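Local coordinates for glyoxalase family protein (Bacillus cereus, PDB 1SS4) that is of unknown function but belongs to the glyoxalase (vicinal oxygen chelate) superfamily, whose members usually bind a metal, and may have methylmalonyl-CoA epimerase-like activity, at residues Gly33-Glu43 / Gln56-Pro66; Leu97-Ile106 / Ile142-Leu150. All blocks are in the same frame, centred on the assembly; numbering follows the deposited sequence.

Contact 1 (Gly33-Glu43 / Gln56-Pro66); sequences GLNLEGRANVE and QCVEIAMMVTP
The edge of the first four-stranded sheet of this glyoxalase-type chain is an antiparallel ladder in which Arg-39 reaches across to Glu-59. Arg-39 runs out fully extended, with CG anti to the backbone N (chi1 177°), which brings the NE-NH2 side of its guanidinium to a single oxygen. NE lies 2.8 Å from Glu-59 OE2 and NH2 adds a longer second bond to it, both on the same face of the carboxylate and from well above its plane. Each group has a second partner, Asp-23 for Arg-39 and Arg-76 for Glu-59, so the bridge is part of a charge chain linking helix 22-32, this ladder and strand 71-79.

In the βαβββ module characteristic of this superfamily, 35-42 is the outer strand of its sheet within the chain, and 57-64 lies between it and 71-79. Ile-60 N gives Ala-40 O a nearly straight bond of 2.7 Å. A beta bulge interrupts the register between Leu-36 and Gly-38: Glu-37 is the extra residue, and its N bonds to Met-62 O. Glu-37 runs alongside selenomethionine Met-62, its OE1 3.3 Å from Met-62 CG and salt-bridged to Arg-71. It crosses Val-64 at about a right angle, Glu-37 CG 3.5 Å from Val-64 CG1.

On the face shared with Arg-39, which helix 22-32 packs against, Leu-36 CD1 sits 3.9 Å from Met-63 SE; a methionine side chain, here carrying selenium, can bend at chi2 and chi3 to fill this apolar layer. On the other face the branched Val-42 meets Ile-60, CG2 to CD1 at 3.8 Å. Where 35-42 ends and 57-64 begins, a buried Gln-56 and Val-42 O share a water, which donates to Val-42 O at 2.6 Å and accepts from Gln-56 NE2.

Contact 2 (Leu97-Ile106 / Ile142-Leu150); sequences LRVMFTVEDI and ILIGLAEEL
Leu-97 CD1 presses against Leu-143 CD2 at 3.5 Å, a tight methyl contact where strand 143-149 begins beside 95-103, the two running parallel. Next, the aliphatic CB of Arg-98 lies by Leu-143 O, while its guanidinium continues to Asn-14 of the second subunit. Val-99 O accepts from Gly-145 N at 2.9 Å. Met-100, a selenomethionine bent at chi2 and chi3, lays SE 3.5 Å from Gly-145 C; lacking a side chain, the glycine lets it come down on the backbone. Phe-101, its ring swung beside the backbone N (chi1 -62°), takes Ile-144 CG2 at its edge, 3.4 Å from CD2. Val-103 N then bonds to Ala-147 O at 2.7 Å. At the start of helix 106-115, N-cap Asp-105 accepts from Glu-108 N at OD2, and extended Glu-148 accepts a hydrogen bond from Ile-106 N at OE2 (2.9 Å), on the anti side, somewhat out of plane. Acids suit these N-H groups, which lack partners within the helix; its end probably eases the closeness of the two carboxylates. Phe-101 and Ile-144 pack on helix 22-32; 143-149 lies between 95-103 and 131-137, and 95-103 pairs antiparallel with a strand of the second subunit.

From the N terminus, strand 9-18 and helix 22-32 come first. Contact 1 then joins the outer strand 35-42 to 57-64, closing a short loop that holds helix 45-51. Only after that loop is complete does the chain reach contact 2, whose far longer loop carries helix 106-115 and strands 119-127 and 131-137 before 143-149 returns beside 95-103. The two loops follow in series, neither nesting nor crossing, and each belongs to one of two four-stranded sheets with the same 1-4-3-2 order. Their centres lie about 21 Å apart, yet Leu-34 CD1 packs 3.8 Å from Phe-101 CE1, joining the modules. Both contacts also touch the second subunit.

Contact 1 (Gly33-Glu43 / Gln56-Pro66)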
loop_
_atom_site.group_PDB
_atom_site.type_symbol
_atom_site.label_atom_id
_atom_site.label_comp_id
_atom_site.label_asym_id
_atom_site.label_seq_id
_atom_site.Cartn_x
_atom_site.Cartn_y
_atom_site.Cartn_z
ATOM N N GLY A 33 5.670 -10.515 11.203
ATOM C CA GLY A 33 6.364 -9.772 12.235
ATOM C C GLY A 33 5.691 -8.509 12.719
ATOM O O GLY A 33 6.262 -7.804 13.556
ATOM N N LEU A 34 4.510 -8.189 12.191
ATOM C CA LEU A 34 3.808 -6.997 12.655
ATOM C C LEU A 34 2.984 -7.344 13.896
ATOM O O LEU A 34 2.613 -8.505 14.114
ATOM C CB LEU A 34 2.879 -6.426 11.576
ATOM C CG LEU A 34 3.620 -5.768 10.411
ATOM C CD1 LEU A 34 3.845 -6.787 9.305
ATOM C CD2 LEU A 34 2.794 -4.583 9.895
ATOM N N ASN A 35 2.707 -6.327 14.704
ATOM C CA ASN A 35 1.913 -6.513 15.919
ATOM C C ASN A 35 0.548 -5.849 15.763
ATOM O O ASN A 35 0.413 -4.835 15.077
ATOM C CB ASN A 35 2.654 -5.920 17.120
ATOM C CG ASN A 35 4.056 -6.491 17.278
ATOM O OD1 ASN A 35 4.302 -7.661 16.972
ATOM N ND2 ASN A 35 4.983 -5.663 17.767
ATOM N N LEU A 36 -0.462 -6.439 16.398
ATOM C CA LEU A 36 -1.821 -5.938 16.340
ATOM C C LEU A 36 -2.014 -4.866 17.406
ATOM O O LEU A 36 -1.897 -5.163 18.595
ATOM C CB LEU A 36 -2.787 -7.091 16.581
ATOM C CG LEU A 36 -4.279 -6.810 16.690
ATOM C CD1 LEU A 36 -4.815 -6.207 15.380
ATOM C CD2 LEU A 36 -4.983 -8.118 16.991
ATOM N N GLU A 37 -2.294 -3.632 16.981
ATOM C CA GLU A 37 -2.496 -2.505 17.907
ATOM C C GLU A 37 -3.916 -2.481 18.421
ATOM O O GLU A 37 -4.167 -2.219 19.600
ATOM C CB GLU A 37 -2.239 -1.156 17.227
ATOM C CG GLU A 37 -0.802 -0.801 16.961
ATOM C CD GLU A 37 -0.654 0.649 16.508
ATOM O OE1 GLU A 37 -1.282 1.023 15.494
ATOM O OE2 GLU A 37 0.090 1.413 17.162
ATOM N N GLY A 38 -4.854 -2.755 17.531
ATOM C CA GLY A 38 -6.240 -2.737 17.930
ATOM C C GLY A 38 -7.122 -3.409 16.908
ATOM O O GLY A 38 -6.710 -3.683 15.773
ATOM N N ARG A 39 -8.354 -3.662 17.318
ATOM C CA ARG A 39 -9.319 -4.318 16.468
ATOM C C ARG A 39 -10.687 -3.849 16.918
ATOM O O ARG A 39 -10.971 -3.824 18.116
ATOM C CB ARG A 39 -9.178 -5.829 16.644
ATOM C CG ARG A 39 -10.172 -6.628 15.876
ATOM C CD ARG A 39 -9.876 -8.109 16.011
ATOM N NE ARG A 39 -10.781 -8.872 15.164
ATOM C CZ ARG A 39 -10.614 -10.147 14.856
ATOM N NH1 ARG A 39 -9.565 -10.818 15.329
ATOM N NH2 ARG A 39 -11.489 -10.745 14.063
ATOM N N ALA A 40 -11.534 -3.475 15.968
ATOM C CA ALA A 40 -12.849 -3.000 16.337
ATOM C C ALA A 40 -13.847 -2.984 15.198
ATOM O O ALA A 40 -13.484 -2.959 14.025
ATOM C CB ALA A 40 -12.730 -1.610 16.941
ATOM N N ASN A 41 -15.121 -3.027 15.564
ATOM C CA ASN A 41 -16.189 -2.968 14.589
ATOM C C ASN A 41 -16.475 -1.484 14.484
ATOM O O ASN A 41 -16.535 -0.796 15.493
ATOM C CB ASN A 41 -17.425 -3.711 15.102
ATOM C CG ASN A 41 -17.216 -5.209 15.162
ATOM O OD1 ASN A 41 -17.193 -5.886 14.132
ATOM N ND2 ASN A 41 -17.047 -5.737 16.373
ATOM N N VAL A 42 -16.625 -0.980 13.269
ATOM C CA VAL A 42 -16.907 0.434 13.089
ATOM C C VAL A 42 -18.215 0.544 12.332
ATOM O O VAL A 42 -18.304 0.117 11.184
ATOM C CB VAL A 42 -15.787 1.139 12.285
ATOM C CG1 VAL A 42 -16.175 2.586 11.982
ATOM C CG2 VAL A 42 -14.497 1.102 13.071
ATOM N N GLU A 43 -19.245 1.087 12.978
ATOM C CA GLU A 43 -20.519 1.227 12.292
ATOM C C GLU A 43 -21.077 2.632 12.380
ATOM O O GLU A 43 -22.151 2.909 11.847
ATOM C CB GLU A 43 -21.531 0.196 12.812
ATOM C CG GLU A 43 -21.586 0.043 14.319
ATOM C CD GLU A 43 -22.531 -1.070 14.743
ATOM O OE1 GLU A 43 -23.737 -0.989 14.415
ATOM O OE2 GLU A 43 -22.068 -2.027 15.406
ATOM N N GLN A 56 -22.653 1.620 6.156
ATOM C CA GLN A 56 -21.644 0.569 6.209
ATOM C C GLN A 56 -21.294 0.133 7.611
ATOM O O GLN A 56 -21.470 0.877 8.586
ATOM C CB GLN A 56 -20.349 0.967 5.460
ATOM C CG GLN A 56 -19.504 2.051 6.093
ATOM C CD GLN A 56 -18.129 2.183 5.438
ATOM O OE1 GLN A 56 -18.014 2.266 4.217
ATOM N NE2 GLN A 56 -17.079 2.209 6.257
ATOM N N CYS A 57 -20.808 -1.099 7.687
ATOM C CA CYS A 57 -20.386 -1.730 8.918
ATOM C C CYS A 57 -19.130 -2.482 8.520
ATOM O O CYS A 57 -19.187 -3.397 7.703
ATOM C CB CYS A 57 -21.444 -2.725 9.404
ATOM S SG CYS A 57 -21.028 -3.528 10.977
ATOM N N VAL A 58 -17.997 -2.079 9.076
ATOM C CA VAL A 58 -16.736 -2.728 8.756
ATOM C C VAL A 58 -15.972 -3.053 10.025
ATOM O O VAL A 58 -16.082 -2.339 11.019
ATOM C CB VAL A 58 -15.861 -1.808 7.889
ATOM C CG1 VAL A 58 -14.564 -2.498 7.543
ATOM C CG2 VAL A 58 -16.599 -1.442 6.618
ATOM N N GLU A 59 -15.242 -4.163 10.017
ATOM C CA GLU A 59 -14.424 -4.510 11.160
ATOM C C GLU A 59 -13.004 -4.145 10.732
ATOM O O GLU A 59 -12.557 -4.505 9.630
ATOM C CB GLU A 59 -14.505 -5.997 11.484
ATOM C CG GLU A 59 -13.858 -6.337 12.824
ATOM C CD GLU A 59 -13.833 -7.833 13.094
ATOM O OE1 GLU A 59 -14.300 -8.597 12.222
ATOM O OE2 GLU A 59 -13.342 -8.242 14.176
ATOM N N ILE A 60 -12.302 -3.440 11.607
ATOM C CA ILE A 60 -10.950 -2.968 11.330
ATOM C C ILE A 60 -9.912 -3.484 12.315
ATOM O O ILE A 60 -10.202 -3.666 13.501
ATOM C CB ILE A 60 -10.924 -1.425 11.367
ATOM C CG1 ILE A 60 -11.735 -0.870 10.193
ATOM C CG2 ILE A 60 -9.501 -0.910 11.307
ATOM C CD1 ILE A 60 -11.959 0.614 10.288
ATOM N N ALA A 61 -8.704 -3.718 11.814
ATOM C CA ALA A 61 -7.593 -4.178 12.641
ATOM C C ALA A 61 -6.356 -3.407 12.208
ATOM O O ALA A 61 -6.048 -3.345 11.022
ATOM C CB ALA A 61 -7.370 -5.668 12.465
HETATM N N MSE A 62 -5.647 -2.817 13.160
HETATM C CA MSE A 62 -4.457 -2.054 12.826
HETATM C C MSE A 62 -3.196 -2.802 13.249
HETATM O O MSE A 62 -3.041 -3.160 14.416
HETATM C CB MSE A 62 -4.509 -0.686 13.509
HETATM C CG MSE A 62 -3.421 0.280 13.062
HETATM SE SE MSE A 62 -3.591 0.860 11.196
HETATM C CE MSE A 62 -5.052 2.171 11.368
HETATM N N MSE A 63 -2.318 -3.055 12.278
HETATM C CA MSE A 63 -1.051 -3.752 12.510
HETATM C C MSE A 63 0.070 -2.709 12.474
HETATM O O MSE A 63 0.060 -1.815 11.630
HETATM C CB MSE A 63 -0.752 -4.752 11.385
HETATM C CG MSE A 63 -1.871 -5.696 10.985
HETATM SE SE MSE A 63 -2.362 -6.866 12.450
HETATM C CE MSE A 63 -0.796 -7.990 12.543
ATOM N N VAL A 64 1.057 -2.855 13.349
ATOM C CA VAL A 64 2.179 -1.932 13.373
ATOM C C VAL A 64 3.500 -2.696 13.332
ATOM O O VAL A 64 3.599 -3.814 13.854
ATOM C CB VAL A 64 2.142 -1.033 14.630
ATOM C CG1 VAL A 64 2.359 -1.878 15.907
ATOM C CG2 VAL A 64 3.199 0.068 14.505
ATOM N N THR A 65 4.516 -2.114 12.703
ATOM C CA THR A 65 5.812 -2.780 12.642
ATOM C C THR A 65 6.534 -2.557 13.969
ATOM O O THR A 65 6.225 -1.613 14.698
ATOM C CB THR A 65 6.696 -2.191 11.541
ATOM O OG1 THR A 65 6.693 -0.756 11.648
ATOM C CG2 THR A 65 6.195 -2.619 10.173
ATOM N N PRO A 66 7.483 -3.438 14.307
ATOM C CA PRO A 66 8.242 -3.317 15.550
ATOM C C PRO A 66 8.938 -1.968 15.656
ATOM O O PRO A 66 9.014 -1.406 16.738
ATOM C CB PRO A 66 9.245 -4.473 15.462
ATOM C CG PRO A 66 8.479 -5.517 14.731
ATOM C CD PRO A 66 7.784 -4.708 13.624
HETATM O O HOH W 1 -18.428 1.542 8.999
#

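Contact 2 (Leu97-Ile106 / Ile142-Leu150)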
loop_
_atom_site.group_PDB
_atom_site.type_symbol
_atom_site.label_atom_id
_atom_site.label_comp_id
_atom_site.label_asym_id
_atom_site.label_seq_id
_atom_site.Cartn_x
_atom_site.Cartn_y
_atom_site.Cartn_z
ATOM N N LEU A 97 0.292 -2.692 -5.978
ATOM C CA LEU A 97 0.872 -4.002 -6.274
ATOM C C LEU A 97 1.240 -4.828 -5.052
ATOM O O LEU A 97 0.715 -5.939 -4.835
ATOM C CB LEU A 97 2.129 -3.824 -7.147
ATOM C CG LEU A 97 2.858 -5.110 -7.539
ATOM C CD1 LEU A 97 1.947 -5.980 -8.356
ATOM C CD2 LEU A 97 4.143 -4.787 -8.342
ATOM N N ARG A 98 2.157 -4.307 -4.255
ATOM C CA ARG A 98 2.565 -5.060 -3.084
ATOM C C ARG A 98 3.311 -4.197 -2.099
ATOM O O ARG A 98 3.879 -3.173 -2.470
ATOM C CB ARG A 98 3.493 -6.200 -3.526
ATOM C CG ARG A 98 4.752 -5.698 -4.291
ATOM C CD ARG A 98 5.982 -5.769 -3.411
ATOM N NE ARG A 98 7.164 -5.101 -3.960
ATOM C CZ ARG A 98 7.484 -3.838 -3.710
ATOM N NH1 ARG A 98 6.701 -3.095 -2.932
ATOM N NH2 ARG A 98 8.616 -3.330 -4.174
ATOM N N VAL A 99 3.293 -4.619 -0.841
ATOM C CA VAL A 99 4.093 -3.954 0.169
ATOM C C VAL A 99 5.324 -4.875 0.286
ATOM O O VAL A 99 5.205 -6.102 0.181
ATOM C CB VAL A 99 3.375 -3.832 1.537
ATOM C CG1 VAL A 99 2.115 -2.957 1.378
ATOM C CG2 VAL A 99 2.975 -5.178 2.069
HETATM N N MSE A 100 6.501 -4.266 0.451
HETATM C CA MSE A 100 7.780 -4.978 0.567
HETATM C C MSE A 100 8.298 -4.895 2.007
HETATM O O MSE A 100 8.365 -3.811 2.584
HETATM C CB MSE A 100 8.799 -4.340 -0.392
HETATM C CG MSE A 100 10.264 -4.732 -0.181
HETATM SE SE MSE A 100 10.608 -6.536 -0.728
HETATM C CE MSE A 100 10.521 -6.357 -2.642
ATOM N N PHE A 101 8.650 -6.037 2.582
ATOM C CA PHE A 101 9.170 -6.089 3.953
ATOM C C PHE A 101 10.628 -6.581 3.953
ATOM O O PHE A 101 10.981 -7.485 3.197
ATOM C CB PHE A 101 8.358 -7.078 4.800
ATOM C CG PHE A 101 6.908 -6.717 4.955
ATOM C CD1 PHE A 101 6.522 -5.677 5.799
ATOM C CD2 PHE A 101 5.922 -7.455 4.306
ATOM C CE1 PHE A 101 5.171 -5.374 6.006
ATOM C CE2 PHE A 101 4.563 -7.162 4.505
ATOM C CZ PHE A 101 4.190 -6.114 5.363
ATOM N N THR A 102 11.475 -5.987 4.792
ATOM C CA THR A 102 12.852 -6.482 4.896
ATOM C C THR A 102 12.838 -7.308 6.174
ATOM O O THR A 102 12.395 -6.827 7.209
ATOM C CB THR A 102 13.885 -5.364 5.070
ATOM O OG1 THR A 102 13.900 -4.543 3.896
ATOM C CG2 THR A 102 15.300 -5.968 5.275
ATOM N N VAL A 103 13.290 -8.552 6.089
ATOM C CA VAL A 103 13.314 -9.438 7.246
ATOM C C VAL A 103 14.735 -9.907 7.540
ATOM O O VAL A 103 15.639 -9.753 6.717
ATOM C CB VAL A 103 12.402 -10.672 7.030
ATOM C CG1 VAL A 103 10.954 -10.223 6.925
ATOM C CG2 VAL A 103 12.818 -11.425 5.780
ATOM N N GLU A 104 14.933 -10.479 8.720
ATOM C CA GLU A 104 16.256 -10.941 9.100
ATOM C C GLU A 104 16.737 -12.113 8.249
ATOM O O GLU A 104 17.834 -12.077 7.686
ATOM C CB GLU A 104 16.256 -11.331 10.569
ATOM C CG GLU A 104 17.634 -11.350 11.174
ATOM C CD GLU A 104 17.588 -11.619 12.653
ATOM O OE1 GLU A 104 17.278 -12.773 13.034
ATOM O OE2 GLU A 104 17.848 -10.673 13.432
ATOM N N ASP A 105 15.923 -13.157 8.164
ATOM C CA ASP A 105 16.275 -14.327 7.371
ATOM C C ASP A 105 15.128 -14.697 6.452
ATOM O O ASP A 105 14.114 -15.236 6.894
ATOM C CB ASP A 105 16.591 -15.523 8.262
ATOM C CG ASP A 105 16.800 -16.789 7.454
ATOM O OD1 ASP A 105 17.803 -16.872 6.714
ATOM O OD2 ASP A 105 15.950 -17.690 7.536
ATOM N N ILE A 106 15.308 -14.428 5.167
ATOM C CA ILE A 106 14.267 -14.689 4.191
ATOM C C ILE A 106 13.958 -16.173 4.002
ATOM O O ILE A 106 12.805 -16.550 3.781
ATOM C CB ILE A 106 14.626 -14.011 2.843
ATOM C CG1 ILE A 106 13.446 -14.091 1.876
ATOM C CG2 ILE A 106 15.887 -14.639 2.257
ATOM C CD1 ILE A 106 13.699 -13.339 0.588
ATOM N N ILE A 142 -2.924 -12.490 -1.377
ATOM C CA ILE A 142 -2.399 -11.126 -1.409
ATOM C C ILE A 142 -0.883 -11.077 -1.630
ATOM O O ILE A 142 -0.106 -11.726 -0.928
ATOM C CB ILE A 142 -2.813 -10.381 -0.115
ATOM C CG1 ILE A 142 -4.342 -10.222 -0.123
ATOM C CG2 ILE A 142 -2.128 -8.996 -0.021
ATOM C CD1 ILE A 142 -4.947 -9.804 1.200
ATOM N N LEU A 143 -0.473 -10.289 -2.615
ATOM C CA LEU A 143 0.934 -10.157 -2.970
ATOM C C LEU A 143 1.766 -9.347 -1.975
ATOM O O LEU A 143 1.446 -8.192 -1.663
ATOM C CB LEU A 143 1.060 -9.531 -4.359
ATOM C CG LEU A 143 2.449 -9.574 -5.004
ATOM C CD1 LEU A 143 2.804 -11.025 -5.311
ATOM C CD2 LEU A 143 2.440 -8.738 -6.303
ATOM N N ILE A 144 2.845 -9.973 -1.498
ATOM C CA ILE A 144 3.786 -9.370 -0.558
ATOM C C ILE A 144 5.193 -9.581 -1.097
ATOM O O ILE A 144 5.456 -10.546 -1.789
ATOM C CB ILE A 144 3.726 -10.066 0.808
ATOM C CG1 ILE A 144 2.301 -10.036 1.353
ATOM C CG2 ILE A 144 4.666 -9.404 1.754
ATOM C CD1 ILE A 144 1.799 -8.645 1.634
ATOM N N GLY A 145 6.088 -8.661 -0.773
ATOM C CA GLY A 145 7.467 -8.772 -1.179
ATOM C C GLY A 145 8.277 -8.974 0.102
ATOM O O GLY A 145 7.951 -8.427 1.155
ATOM N N LEU A 146 9.319 -9.784 0.015
ATOM C CA LEU A 146 10.193 -10.041 1.162
ATOM C C LEU A 146 11.624 -9.849 0.720
ATOM O O LEU A 146 11.977 -10.203 -0.392
ATOM C CB LEU A 146 10.027 -11.468 1.666
ATOM C CG LEU A 146 8.696 -11.950 2.222
ATOM C CD1 LEU A 146 8.822 -13.433 2.552
ATOM C CD2 LEU A 146 8.329 -11.161 3.448
ATOM N N ALA A 147 12.444 -9.268 1.585
ATOM C CA ALA A 147 13.856 -9.078 1.277
ATOM C C ALA A 147 14.714 -9.224 2.526
ATOM O O ALA A 147 14.262 -8.954 3.636
ATOM C CB ALA A 147 14.092 -7.713 0.691
ATOM N N GLU A 148 15.952 -9.651 2.315
ATOM C CA GLU A 148 16.931 -9.798 3.386
ATOM C C GLU A 148 18.203 -9.085 2.930
ATOM O O GLU A 148 18.686 -9.300 1.818
ATOM C CB GLU A 148 17.246 -11.274 3.668
ATOM C CG GLU A 148 18.505 -11.448 4.516
ATOM C CD GLU A 148 18.946 -12.893 4.665
ATOM O OE1 GLU A 148 20.153 -13.105 4.908
ATOM O OE2 GLU A 148 18.106 -13.813 4.557
ATOM N N GLU A 149 18.729 -8.229 3.798
ATOM C CA GLU A 149 19.945 -7.467 3.518
ATOM C C GLU A 149 21.194 -8.333 3.745
ATOM O O GLU A 149 21.262 -9.087 4.715
ATOM C CB GLU A 149 19.987 -6.247 4.433
ATOM C CG GLU A 149 20.117 -4.929 3.720
ATOM C CD GLU A 149 19.124 -3.912 4.236
ATOM O OE1 GLU A 149 18.977 -3.802 5.477
ATOM O OE2 GLU A 149 18.491 -3.223 3.404
ATOM N N LEU A 150 22.177 -8.211 2.851
ATOM C CA LEU A 150 23.422 -8.985 2.937
ATOM C C LEU A 150 24.594 -8.116 3.400
ATOM O O LEU A 150 24.753 -6.984 2.945
ATOM C CB LEU A 150 23.754 -9.591 1.570
ATOM C CG LEU A 150 22.642 -10.381 0.872
ATOM C CD1 LEU A 150 23.118 -10.848 -0.493
ATOM C CD2 LEU A 150 22.231 -11.566 1.730
HETATM O O HOH W 2 15.807 -3.571 2.762
HETATM O O HOH W 3 17.786 -8.295 6.534
HETATM O O HOH W 4 18.231 -16.417 4.277
#